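Local coordinates for protein probable mRNA-capping enzyme (Mimivirus, PDB 2QY2) that caps viral mRNA, its N-terminal domain here being the RNA triphosphatase that removes a phosphate from the 5'-triphosphate end before guanylyl transfer and methylation, at residues Ser42-Asn47 / Thr144-Glu149; Phe51-Glu56 / Phe233-Asp238; Ser187-Thr192 / Leu212-Ile217. All coordinates share one frame; numbering follows the deposited sequence.

The three contacts gather at one side of the RNA triphosphatase domain, an eight-stranded antiparallel beta tunnel. Contact 1 pairs strands 37-46 and 143-153, contact 3 pairs strands 187-197 and 209-216, and their centres lie about 10 Å apart. Between them strand 37-46 bonds strand 209-216 (F43 N to L212 O), so that the first and last strands close the barrel. Contact 2 joins helices 48-61 and 222-236 outside the tunnel, its I54 and I236 packing on L212; its centre is about 16 Å from that of contact 1 and 14 Å from that of contact 3. Along the chain contacts 1 and 2 alternate, contact 1 closes before contact 3 opens, and contact 3 is nested within contact 2.

Contact 1: residues Ser42-Asn47 / Thr144-Glu149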
# COMPACT_ATOMS: atom_id res chain seq x y z
N SER A 42 -9.07 1.68 1.88
CA SER A 42 -8.85 0.27 1.59
C SER A 42 -10.17 -0.50 1.54
O SER A 42 -10.97 -0.41 2.47
CB SER A 42 -7.92 -0.34 2.64
OG SER A 42 -7.80 -1.74 2.48
N PHE A 43 -10.36 -1.27 0.47
CA PHE A 43 -11.57 -2.08 0.28
C PHE A 43 -11.30 -3.51 0.73
O PHE A 43 -10.40 -4.17 0.21
CB PHE A 43 -12.00 -2.10 -1.18
CG PHE A 43 -12.48 -0.77 -1.69
CD1 PHE A 43 -11.59 0.29 -1.90
CD2 PHE A 43 -13.84 -0.58 -1.96
CE1 PHE A 43 -12.04 1.54 -2.38
CE2 PHE A 43 -14.31 0.67 -2.45
CZ PHE A 43 -13.40 1.72 -2.65
N LYS A 44 -12.07 -3.96 1.72
CA LYS A 44 -11.91 -5.29 2.27
C LYS A 44 -12.62 -6.35 1.46
O LYS A 44 -13.57 -6.06 0.71
CB LYS A 44 -12.38 -5.32 3.73
CG LYS A 44 -11.28 -5.17 4.79
CD LYS A 44 -10.45 -3.88 4.65
CE LYS A 44 -9.20 -3.93 5.51
NZ LYS A 44 -8.27 -2.80 5.23
N ASN A 45 -12.11 -7.58 1.58
CA ASN A 45 -12.65 -8.79 0.95
C ASN A 45 -12.74 -8.83 -0.57
O ASN A 45 -13.72 -9.34 -1.13
CB ASN A 45 -13.98 -9.18 1.62
CG ASN A 45 -13.83 -9.44 3.11
OD1 ASN A 45 -12.86 -10.05 3.56
ND2 ASN A 45 -14.82 -9.00 3.88
N ILE A 46 -11.72 -8.29 -1.22
CA ILE A 46 -11.65 -8.32 -2.68
C ILE A 46 -11.07 -9.69 -3.06
O ILE A 46 -10.02 -10.09 -2.57
CB ILE A 46 -10.75 -7.16 -3.23
CG1 ILE A 46 -11.34 -5.80 -2.81
CG2 ILE A 46 -10.58 -7.25 -4.74
CD1 ILE A 46 -12.82 -5.56 -3.18
N ASN A 47 -11.83 -10.44 -3.87
CA ASN A 47 -11.42 -11.77 -4.31
C ASN A 47 -10.97 -11.75 -5.76
O ASN A 47 -10.97 -10.69 -6.40
CB ASN A 47 -12.56 -12.79 -4.08
CG ASN A 47 -13.94 -12.27 -4.50
OD1 ASN A 47 -14.01 -11.59 -5.64
ND2 ASN A 47 -14.93 -12.49 -3.80
N THR A 144 -12.04 0.75 4.93
CA THR A 144 -11.28 1.36 6.00
C THR A 144 -10.64 2.62 5.46
O THR A 144 -10.04 2.61 4.38
CB THR A 144 -10.20 0.40 6.54
OG1 THR A 144 -10.76 -0.90 6.70
CG2 THR A 144 -9.72 0.87 7.89
N ILE A 145 -10.80 3.72 6.20
CA ILE A 145 -10.24 5.02 5.82
C ILE A 145 -9.00 5.19 6.69
O ILE A 145 -9.11 5.19 7.92
CB ILE A 145 -11.21 6.19 6.16
CG1 ILE A 145 -12.65 5.88 5.71
CG2 ILE A 145 -10.70 7.50 5.55
CD1 ILE A 145 -12.88 5.75 4.22
N LYS A 146 -7.83 5.32 6.07
CA LYS A 146 -6.59 5.47 6.83
C LYS A 146 -5.67 6.59 6.37
O LYS A 146 -5.55 6.88 5.18
CB LYS A 146 -5.83 4.14 6.93
CG LYS A 146 -5.44 3.47 5.61
CD LYS A 146 -4.77 2.12 5.83
CE LYS A 146 -5.79 0.99 6.00
NZ LYS A 146 -5.14 -0.33 6.22
N SER A 147 -5.07 7.24 7.36
CA SER A 147 -4.11 8.31 7.12
C SER A 147 -2.87 7.94 7.93
O SER A 147 -2.96 7.79 9.16
CB SER A 147 -4.66 9.67 7.56
OG SER A 147 -3.79 10.72 7.17
N THR A 148 -1.75 7.74 7.24
CA THR A 148 -0.47 7.37 7.87
C THR A 148 0.69 8.19 7.34
O THR A 148 0.66 8.68 6.20
CB THR A 148 -0.10 5.87 7.62
OG1 THR A 148 -0.11 5.59 6.22
CG2 THR A 148 -1.05 4.92 8.34
N GLU A 149 1.75 8.31 8.15
CA GLU A 149 2.95 9.03 7.75
C GLU A 149 3.92 8.02 7.17
O GLU A 149 4.18 6.97 7.76
CB GLU A 149 3.60 9.77 8.93
CG GLU A 149 4.75 10.67 8.52
CD GLU A 149 5.52 11.25 9.70
OE1 GLU A 149 5.60 10.59 10.76
OE2 GLU A 149 6.05 12.36 9.57
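K44 lays the end of its side chain obliquely across T144, with CD 3.6 Å from T144 OG1 and NZ 3.5 Å from the same oxygen, a weak hydrogen bond at most. The chain is folded at chi2 (58°), which turns the ammonium group back over its own strand, where NZ also donates to S42 OG at 3.0 Å. Both hydroxyl residues were modelled in two conformers, so these side-chain bonds describe one of the states and are less secure than the backbone pairing. Within these two segments one hydrogen-bonded pair joins the strands: S42 N reaches T144 O at 2.8 Å, and T144 N returns the bond to S42 O at 2.9 Å. The pairing goes on through K44 with A142 and K146 with E40, and the short segments run antiparallel with a strong twist (140°). K146 comes in from further along its strand. A bend at chi3 (85°) carries CE to 4.2 Å from S42 CB and places NZ 4.1 Å from K44 NZ. Two ammonium groups so close make this part of the barrel basic; an acetate bound about 6 Å from the K146 side chain is consistent with an anion-attracting patch, though it probably comes from the crystallisation liquor. The face of strand 37-46 opposite S42 is apolar: F43 packs on L229, V232 and I236 of helix 222-236, while its backbone bonds to L212 of strand 209-216. Strand 143-153 continues the barrel toward strand 123-138, and N47 is the N-cap of helix 48-61, its OD1 accepting from N50 N.

Contact 2: residues Phe51-Glu56 / Phe233-Asp238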
# COMPACT_ATOMS: atom_id res chain seq x y z
N PHE A 51 -11.06 -8.78 -8.63
CA PHE A 51 -9.76 -8.35 -9.15
C PHE A 51 -9.79 -8.29 -10.67
O PHE A 51 -9.35 -7.30 -11.26
CB PHE A 51 -8.65 -9.33 -8.68
CG PHE A 51 -7.28 -9.08 -9.31
CD1 PHE A 51 -6.48 -8.00 -8.92
CD2 PHE A 51 -6.79 -9.95 -10.31
CE1 PHE A 51 -5.22 -7.77 -9.51
CE2 PHE A 51 -5.52 -9.74 -10.91
CZ PHE A 51 -4.73 -8.64 -10.51
N MET A 52 -10.33 -9.34 -11.29
CA MET A 52 -10.42 -9.41 -12.75
C MET A 52 -11.34 -8.37 -13.35
O MET A 52 -10.96 -7.70 -14.31
CB MET A 52 -10.83 -10.81 -13.20
CG MET A 52 -9.79 -11.84 -12.87
SD MET A 52 -8.56 -12.08 -14.15
CE MET A 52 -7.32 -11.04 -13.75
N ARG A 53 -12.47 -8.14 -12.70
CA ARG A 53 -13.45 -7.15 -13.15
C ARG A 53 -12.88 -5.73 -13.06
O ARG A 53 -12.95 -4.99 -14.04
CB ARG A 53 -14.73 -7.25 -12.34
CG ARG A 53 -15.81 -6.26 -12.80
CD ARG A 53 -16.98 -6.28 -11.88
NE ARG A 53 -17.76 -7.51 -12.00
CZ ARG A 53 -18.84 -7.79 -11.29
NH1 ARG A 53 -19.30 -6.93 -10.39
NH2 ARG A 53 -19.47 -8.94 -11.49
N ILE A 54 -12.30 -5.39 -11.91
CA ILE A 54 -11.71 -4.06 -11.68
C ILE A 54 -10.56 -3.73 -12.64
O ILE A 54 -10.57 -2.65 -13.25
CB ILE A 54 -11.23 -3.90 -10.19
CG1 ILE A 54 -12.43 -3.96 -9.25
CG2 ILE A 54 -10.54 -2.54 -9.96
CD1 ILE A 54 -12.07 -4.42 -7.86
N THR A 55 -9.61 -4.67 -12.80
CA THR A 55 -8.46 -4.47 -13.70
C THR A 55 -8.89 -4.28 -15.14
O THR A 55 -8.47 -3.32 -15.79
CB THR A 55 -7.43 -5.64 -13.65
OG1 THR A 55 -8.10 -6.90 -13.82
CG2 THR A 55 -6.66 -5.64 -12.35
N GLU A 56 -9.80 -5.15 -15.60
CA GLU A 56 -10.32 -5.08 -16.98
C GLU A 56 -11.10 -3.79 -17.22
O GLU A 56 -10.86 -3.11 -18.21
CB GLU A 56 -11.19 -6.31 -17.30
CG GLU A 56 -10.40 -7.58 -17.58
CD GLU A 56 -9.58 -7.51 -18.86
OE1 GLU A 56 -10.18 -7.52 -19.96
OE2 GLU A 56 -8.33 -7.45 -18.77
N PHE A 233 -17.75 1.08 -5.82
CA PHE A 233 -18.74 0.13 -5.29
C PHE A 233 -19.67 -0.36 -6.39
O PHE A 233 -20.01 -1.53 -6.43
CB PHE A 233 -19.56 0.76 -4.15
CG PHE A 233 -18.80 0.90 -2.85
CD1 PHE A 233 -18.13 -0.21 -2.29
CD2 PHE A 233 -18.76 2.13 -2.19
CE1 PHE A 233 -17.43 -0.08 -1.06
CE2 PHE A 233 -18.06 2.27 -0.96
CZ PHE A 233 -17.40 1.16 -0.40
N MET A 234 -19.99 0.53 -7.34
CA MET A 234 -20.85 0.19 -8.48
C MET A 234 -20.22 -0.87 -9.40
O MET A 234 -20.94 -1.72 -9.95
CB MET A 234 -21.23 1.44 -9.28
CG MET A 234 -22.39 2.22 -8.66
SD MET A 234 -22.95 3.56 -9.72
CE MET A 234 -22.56 5.00 -8.71
N ILE A 235 -18.89 -0.85 -9.51
CA ILE A 235 -18.14 -1.83 -10.32
C ILE A 235 -18.12 -3.17 -9.58
O ILE A 235 -18.43 -4.20 -10.18
CB ILE A 235 -16.67 -1.35 -10.59
CG1 ILE A 235 -16.68 -0.05 -11.41
CG2 ILE A 235 -15.87 -2.43 -11.36
CD1 ILE A 235 -15.42 0.77 -11.24
N ILE A 236 -17.84 -3.13 -8.28
CA ILE A 236 -17.76 -4.33 -7.41
C ILE A 236 -19.09 -5.09 -7.27
O ILE A 236 -19.11 -6.31 -7.46
CB ILE A 236 -17.23 -3.96 -5.98
CG1 ILE A 236 -15.81 -3.40 -6.07
CG2 ILE A 236 -17.21 -5.20 -5.04
CD1 ILE A 236 -15.32 -2.77 -4.77
N GLN A 237 -20.16 -4.37 -6.95
CA GLN A 237 -21.50 -4.94 -6.74
C GLN A 237 -22.09 -5.82 -7.84
O GLN A 237 -21.88 -5.58 -9.04
CB GLN A 237 -22.50 -3.83 -6.39
CG GLN A 237 -22.37 -3.28 -4.98
CD GLN A 237 -23.29 -2.11 -4.72
OE1 GLN A 237 -24.52 -2.29 -4.77
NE2 GLN A 237 -22.78 -0.99 -4.47
N ASP A 238 -22.82 -6.85 -7.41
CA ASP A 238 -23.48 -7.81 -8.29
C ASP A 238 -24.99 -7.65 -8.22
O ASP A 238 -25.62 -7.50 -9.29
CB ASP A 238 -23.08 -9.24 -7.91
CG ASP A 238 -21.60 -9.51 -8.10
OD1 ASP A 238 -21.08 -9.25 -9.21
OD2 ASP A 238 -20.95 -9.98 -7.15
OXT ASP A 238 -25.54 -7.68 -7.09
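With CG trans to the backbone N (chi1 -178°) and a bend only at chi3 (-71°), the R53 side chain runs straight out from helix 48-61 and then turns its guanidinium across the last turn of helix 222-236. There NH1 donates to I235 O at 2.9 Å, nearly straight and close to the guanidinium plane, with the nitrogen lying in the plane of the carbonyl. The same nitrogen makes a weak bond to Q237 O at 3.2 Å. I236 O is also near, 3.0 Å from NH1, but lies obliquely and at an angle too poor for a hydrogen bond. Beside NH1, NH2 forms a salt bridge to D238 OD1 at 2.8 Å, tilted somewhat from the guanidinium plane. NH1 reaches OD1 weakly too, and is thus shared between I235 O, Q237 O and this carboxylate oxygen. The planes are nearly perpendicular (87°), and both nitrogens turn to the one oxygen instead of forming a flat two-pronged pair. The aliphatic part of R53 is used as well: CD passes 4.0 Å from I235 CG2, the two chains running past one another head to tail. Next to this polar cluster, I54 extends the apolar joint, with CG1 4.3 Å from I235 CG2 and CD1 4.3 Å from I236 CG1. I54 and I236 both go on to touch L212, bringing the helix pair down onto the outer surface of the barrel. Since Q237 is where the chain leaves helical geometry, R53 sets a positive group among carbonyls at the C-terminal end of a helix, a placement that would favourably oppose the negative end of the helix dipole. D238 is poorly ordered and ends this construct, so its salt bridge is likely looser than the grip on I235 O.

Contact 3: residues Ser187-Thr192 / Leu212-Ile217; sequences SRIDIT and LELELI
D190 OD1, on a residue paired across the strands with E213, is gripped by two groups: R188 NE meets it at 3.0 Å and S180 OG also bonds it. R188 bends at chi3 (71°) to hold D190 side-on, its NH2 meeting the syn lone pair of OD2 at 2.9 Å, and the carboxylate is thereby held against rotation. The setting is the beta hairpin of strands 187-197 and 209-216 in the tunnel fold. D190 N donates to E213 O at 2.8 Å, E213 N returns a bond to D190 O, and R188 and E215 form the next hydrogen-bonded pair. The side chains of these four residues share one face. In the conformer described, E215 runs alongside R188, pointing the same way: its CB lies over one guanidinium face, CG comes 3.4 Å from NH2, and the two charged planes are only 13° apart. No N-H of R188 points at the E215 carboxylate, whose oxygens lie close to those of E38 and E40 on the neighbouring strand 37-46. This crowding of like charges, which a bound cation would probably relieve, is consistent with the glutamate cluster that holds the metal in related tunnel triphosphatases; D190 OD2 and E213 OE1 add to it. On the other face, beneath helices 48-61 and 222-236, I189 CD1 meets L214 CD2 at 3.6 Å, in one of two L214 conformers, and I189 CG2 meets L212 CD1 at 3.9 Å. At the far end of the pairing one water bridges the strands, donating to L216 O at 2.7 Å and accepting a weak bond from R188 NH1 at 3.1 Å.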
# COMPACT_ATOMS: atom_id res chain seq x y z
N SER A 187 -6.87 11.77 -7.49
CA SER A 187 -7.11 10.40 -7.06
C SER A 187 -6.49 9.32 -7.93
O SER A 187 -6.33 9.50 -9.14
CB SER A 187 -8.62 10.15 -6.95
OG SER A 187 -9.17 10.95 -5.93
N ARG A 188 -6.24 8.17 -7.31
CA ARG A 188 -5.62 7.02 -7.95
C ARG A 188 -6.21 5.73 -7.40
O ARG A 188 -6.40 5.59 -6.19
CB ARG A 188 -4.12 7.05 -7.66
CG ARG A 188 -3.24 6.35 -8.68
CD ARG A 188 -1.77 6.47 -8.29
NE ARG A 188 -1.47 5.66 -7.12
CZ ARG A 188 -0.99 6.12 -5.96
NH1 ARG A 188 -0.73 7.42 -5.82
NH2 ARG A 188 -0.88 5.31 -4.92
N ILE A 189 -6.51 4.78 -8.29
CA ILE A 189 -7.04 3.48 -7.90
C ILE A 189 -5.87 2.50 -8.00
O ILE A 189 -5.21 2.42 -9.03
CB ILE A 189 -8.19 3.01 -8.86
CG1 ILE A 189 -9.41 3.93 -8.75
CG2 ILE A 189 -8.57 1.53 -8.62
CD1 ILE A 189 -10.18 3.83 -7.45
N ASP A 190 -5.58 1.80 -6.91
CA ASP A 190 -4.50 0.82 -6.88
C ASP A 190 -5.13 -0.54 -6.69
O ASP A 190 -5.83 -0.75 -5.70
CB ASP A 190 -3.55 1.07 -5.69
CG ASP A 190 -2.68 2.31 -5.86
OD1 ASP A 190 -2.54 2.84 -6.98
OD2 ASP A 190 -2.11 2.73 -4.84
N ILE A 191 -4.89 -1.44 -7.64
CA ILE A 191 -5.42 -2.80 -7.55
C ILE A 191 -4.19 -3.72 -7.60
O ILE A 191 -3.39 -3.66 -8.54
CB ILE A 191 -6.52 -3.08 -8.64
CG1 ILE A 191 -7.05 -4.51 -8.56
CG2 ILE A 191 -6.02 -2.77 -10.01
CD1 ILE A 191 -7.84 -4.86 -7.29
N THR A 192 -4.06 -4.56 -6.57
CA THR A 192 -2.89 -5.43 -6.44
C THR A 192 -3.11 -6.92 -6.14
O THR A 192 -3.90 -7.28 -5.28
CB THR A 192 -1.95 -4.86 -5.32
OG1 THR A 192 -1.84 -3.44 -5.45
CG2 THR A 192 -0.55 -5.43 -5.43
N LEU A 212 -7.33 -3.60 -2.88
CA LEU A 212 -7.87 -2.49 -3.66
C LEU A 212 -7.93 -1.25 -2.80
O LEU A 212 -8.47 -1.28 -1.68
CB LEU A 212 -9.28 -2.83 -4.17
CG LEU A 212 -10.09 -1.74 -4.90
CD1 LEU A 212 -9.47 -1.39 -6.23
CD2 LEU A 212 -11.52 -2.18 -5.06
N GLU A 213 -7.36 -0.17 -3.31
CA GLU A 213 -7.35 1.10 -2.59
C GLU A 213 -7.58 2.32 -3.47
O GLU A 213 -7.22 2.32 -4.65
CB GLU A 213 -6.00 1.37 -1.90
CG GLU A 213 -5.44 0.32 -0.95
CD GLU A 213 -4.40 -0.57 -1.59
OE1 GLU A 213 -3.58 -0.08 -2.40
OE2 GLU A 213 -4.39 -1.78 -1.29
N LEU A 214 -8.20 3.34 -2.88
CA LEU A 214 -8.41 4.62 -3.53
C LEU A 214 -7.43 5.51 -2.74
O LEU A 214 -7.62 5.76 -1.55
CB LEU A 214 -9.86 5.11 -3.38
CG LEU A 214 -10.41 6.42 -4.00
CD1 LEU A 214 -10.23 7.59 -3.06
CD2 LEU A 214 -9.80 6.73 -5.36
N GLU A 215 -6.35 5.92 -3.41
CA GLU A 215 -5.31 6.74 -2.80
C GLU A 215 -5.41 8.17 -3.32
O GLU A 215 -5.53 8.40 -4.52
CB GLU A 215 -3.93 6.16 -3.15
CG GLU A 215 -2.73 6.79 -2.43
CD GLU A 215 -2.40 6.14 -1.09
OE1 GLU A 215 -2.78 4.97 -0.85
OE2 GLU A 215 -1.73 6.80 -0.26
N LEU A 216 -5.34 9.13 -2.39
CA LEU A 216 -5.39 10.54 -2.74
C LEU A 216 -4.00 11.06 -3.08
O LEU A 216 -3.01 10.58 -2.54
CB LEU A 216 -6.00 11.38 -1.62
CG LEU A 216 -7.49 11.23 -1.32
CD1 LEU A 216 -7.88 12.40 -0.43
CD2 LEU A 216 -8.34 11.23 -2.59
N ILE A 217 -3.95 11.95 -4.07
CA ILE A 217 -2.71 12.60 -4.50
C ILE A 217 -2.75 13.98 -3.83
O ILE A 217 -1.71 14.52 -3.44
CB ILE A 217 -2.65 12.71 -6.06
CG1 ILE A 217 -2.74 11.31 -6.70
CG2 ILE A 217 -1.37 13.42 -6.53
CD1 ILE A 217 -3.04 11.30 -8.20
O HOH W 1 -0.82 9.60 -3.67
O HOH W 2 -3.62 -2.16 -4.26